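Local coordinates for protein histone-lysine N-methyltransferase SETMAR (Homo sapiens, PDB 3BO5) that dimethylates histone H3 with S-adenosyl-L-methionine as methyl donor through its SET domain and takes part in DNA double-strand break repair, at residues L124-Q129 against E144-G149. The protein carries 2 engineered substitutions. Residues are numbered along the deposited sequence; the frame is centred on the assembly and turned at random.
Sequences LQFHFQ and EFIPKG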
loop_
_atom_site.group_PDB
_atom_site.type_symbol
_atom_site.label_atom_id
_atom_site.label_comp_id
_atom_site.label_asym_id
_atom_site.label_seq_id
_atom_site.Cartn_x
_atom_site.Cartn_y
_atom_site.Cartn_z
ATOM N N LEU A 124 3.036 6.988 -8.714
ATOM C CA LEU A 124 1.785 6.590 -9.418
ATOM C C LEU A 124 1.992 6.663 -10.892
ATOM O O LEU A 124 2.611 7.620 -11.389
ATOM C CB LEU A 124 0.600 7.521 -9.065
ATOM C CG LEU A 124 0.291 7.590 -7.582
ATOM C CD1 LEU A 124 -1.075 8.210 -7.449
ATOM C CD2 LEU A 124 0.291 6.205 -6.879
ATOM N N GLN A 125 1.405 5.703 -11.596
ATOM C CA GLN A 125 1.540 5.662 -13.081
ATOM C C GLN A 125 0.210 5.615 -13.780
ATOM O O GLN A 125 0.165 5.522 -15.040
ATOM C CB GLN A 125 2.371 4.471 -13.490
ATOM C CG GLN A 125 3.768 4.476 -12.820
ATOM C CD GLN A 125 4.611 5.627 -13.286
ATOM O OE1 GLN A 125 4.543 5.969 -14.466
ATOM N NE2 GLN A 125 5.541 6.089 -12.458
ATOM N N PHE A 126 -0.863 5.639 -12.995
ATOM C CA PHE A 126 -2.239 5.627 -13.553
ATOM C C PHE A 126 -3.065 6.716 -12.929
ATOM O O PHE A 126 -2.744 7.182 -11.846
ATOM C CB PHE A 126 -2.893 4.273 -13.292
ATOM C CG PHE A 126 -2.102 3.110 -13.849
ATOM C CD1 PHE A 126 -2.196 2.837 -15.239
ATOM C CD2 PHE A 126 -1.257 2.351 -13.042
ATOM C CE1 PHE A 126 -1.437 1.780 -15.794
ATOM C CE2 PHE A 126 -0.525 1.312 -13.522
ATOM C CZ PHE A 126 -0.577 1.015 -14.927
ATOM N N HIS A 127 -4.158 7.080 -13.615
ATOM C CA HIS A 127 -5.086 8.054 -13.104
ATOM C C HIS A 127 -6.165 7.321 -12.308
ATOM O O HIS A 127 -6.932 6.535 -12.891
ATOM C CB HIS A 127 -5.702 8.795 -14.291
ATOM C CG HIS A 127 -4.727 9.675 -14.990
ATOM N ND1 HIS A 127 -3.857 9.203 -15.943
ATOM C CD2 HIS A 127 -4.478 11.001 -14.856
ATOM C CE1 HIS A 127 -3.111 10.207 -16.381
ATOM N NE2 HIS A 127 -3.455 11.299 -15.735
ATOM N N PHE A 128 -6.213 7.654 -11.033
ATOM C CA PHE A 128 -7.216 7.102 -10.150
ATOM C C PHE A 128 -8.248 8.102 -9.817
ATOM O O PHE A 128 -8.087 9.281 -10.136
ATOM C CB PHE A 128 -6.537 6.671 -8.850
ATOM C CG PHE A 128 -5.412 5.711 -9.098
ATOM C CD1 PHE A 128 -5.625 4.492 -9.697
ATOM C CD2 PHE A 128 -4.123 6.005 -8.641
ATOM C CE1 PHE A 128 -4.581 3.587 -9.957
ATOM C CE2 PHE A 128 -3.070 5.092 -8.893
ATOM C CZ PHE A 128 -3.296 3.888 -9.556
ATOM N N GLN A 129 -9.323 7.660 -9.161
ATOM C CA GLN A 129 -10.418 8.556 -8.782
ATOM C C GLN A 129 -10.992 8.051 -7.483
ATOM O O GLN A 129 -11.244 6.825 -7.362
ATOM C CB GLN A 129 -11.462 8.554 -9.897
ATOM C CG GLN A 129 -12.573 9.510 -9.721
ATOM C CD GLN A 129 -13.705 9.231 -10.692
ATOM O OE1 GLN A 129 -14.452 8.285 -10.529
ATOM N NE2 GLN A 129 -13.784 10.026 -11.761
ATOM N N GLU A 144 -8.274 3.999 -15.764
ATOM C CA GLU A 144 -7.664 3.368 -16.928
ATOM C C GLU A 144 -7.225 1.950 -16.731
ATOM O O GLU A 144 -7.141 1.450 -15.609
ATOM C CB GLU A 144 -6.511 4.198 -17.395
ATOM C CG GLU A 144 -5.519 4.525 -16.386
ATOM C CD GLU A 144 -4.437 5.482 -16.938
ATOM O OE1 GLU A 144 -4.140 6.498 -16.293
ATOM O OE2 GLU A 144 -3.966 5.265 -18.091
ATOM N N PHE A 145 -6.968 1.251 -17.838
ATOM C CA PHE A 145 -6.602 -0.121 -17.751
ATOM C C PHE A 145 -5.286 -0.272 -16.982
ATOM O O PHE A 145 -4.334 0.421 -17.279
ATOM C CB PHE A 145 -6.388 -0.682 -19.155
ATOM C CG PHE A 145 -6.240 -2.146 -19.182
ATOM C CD1 PHE A 145 -7.362 -2.980 -19.120
ATOM C CD2 PHE A 145 -5.003 -2.716 -19.329
ATOM C CE1 PHE A 145 -7.207 -4.365 -19.139
ATOM C CE2 PHE A 145 -4.853 -4.115 -19.393
ATOM C CZ PHE A 145 -5.952 -4.930 -19.276
ATOM N N ILE A 146 -5.226 -1.224 -16.052
ATOM C CA ILE A 146 -3.972 -1.553 -15.396
ATOM C C ILE A 146 -3.608 -3.026 -15.654
ATOM O O ILE A 146 -4.277 -3.919 -15.202
ATOM C CB ILE A 146 -4.114 -1.331 -13.879
ATOM C CG1 ILE A 146 -4.461 0.127 -13.588
ATOM C CG2 ILE A 146 -2.712 -1.708 -13.179
ATOM C CD1 ILE A 146 -4.753 0.413 -12.091
ATOM N N PRO A 147 -2.512 -3.266 -16.358
ATOM C CA PRO A 147 -2.035 -4.633 -16.574
ATOM C C PRO A 147 -1.688 -5.330 -15.295
ATOM O O PRO A 147 -1.111 -4.732 -14.385
ATOM C CB PRO A 147 -0.754 -4.432 -17.424
ATOM C CG PRO A 147 -1.010 -3.112 -18.150
ATOM C CD PRO A 147 -1.671 -2.263 -17.033
ATOM N N LYS A 148 -1.973 -6.615 -15.256
ATOM C CA LYS A 148 -1.583 -7.498 -14.162
ATOM C C LYS A 148 -0.133 -7.307 -13.814
ATOM O O LYS A 148 0.729 -7.314 -14.675
ATOM C CB LYS A 148 -1.755 -8.925 -14.614
ATOM C CG LYS A 148 -1.403 -9.956 -13.575
ATOM C CD LYS A 148 -1.789 -11.376 -14.021
ATOM C CE LYS A 148 -1.383 -12.350 -12.951
ATOM N NZ LYS A 148 -1.929 -13.719 -13.190
ATOM N N GLY A 149 0.126 -7.139 -12.522
ATOM C CA GLY A 149 1.470 -7.028 -12.039
ATOM C C GLY A 149 1.968 -5.623 -11.863
ATOM O O GLY A 149 2.968 -5.417 -11.190
HETATM O O HOH W 1 -1.263 6.426 -17.098
#
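The ring of F126 fills a hollow in segment 144-149, floored by I146, with E144 at the ring edge and the backbone carbonyl of F145 and P147 close by. The CG1 of I146 is pressed over the middle of one ring face, 3.8 Å from the centroid of the F126 ring and only 8° off the normal, a CH-pi contact. The other branch, CG2, reaches toward the far end, 3.7 Å from F126 CE2, and P147 CD closes on CZ. Beyond CG1, the extended chain of I146 carries CD1 past F126 to the edge of the F128 ring, where it lies 3.8 Å from F128 CE1, so one isoleucine serves as a bump for two phenylalanines. In the SET domain this packing joins the lead into strand 128-132 to the loop that follows its antiparallel neighbour 138-142, with V152 of strand 151-160 touching both F128 and I146. A further wall of the hollow is E144, whose CG sits between backbone N and carbonyl carbon (chi1 53°), bringing the carboxylate to the F126 ring edge, nearly perpendicular to it. OE1 takes two hydrogen bonds from H127: backbone N, at 2.7 Å from E144 OE1, meets it on the anti side, tilted 17° from the carboxylate plane, while ND1 approaches nearly along the C-O bond and within the imidazole plane. Water 1 lies between Q125 O and E144 OE1, its bond to OE1 weak. With an alanine at E144, H127 N and ND1 are likely to lose their shared acceptor, leaving the imidazole freer to turn and the F126 edge without its carboxylate neighbour.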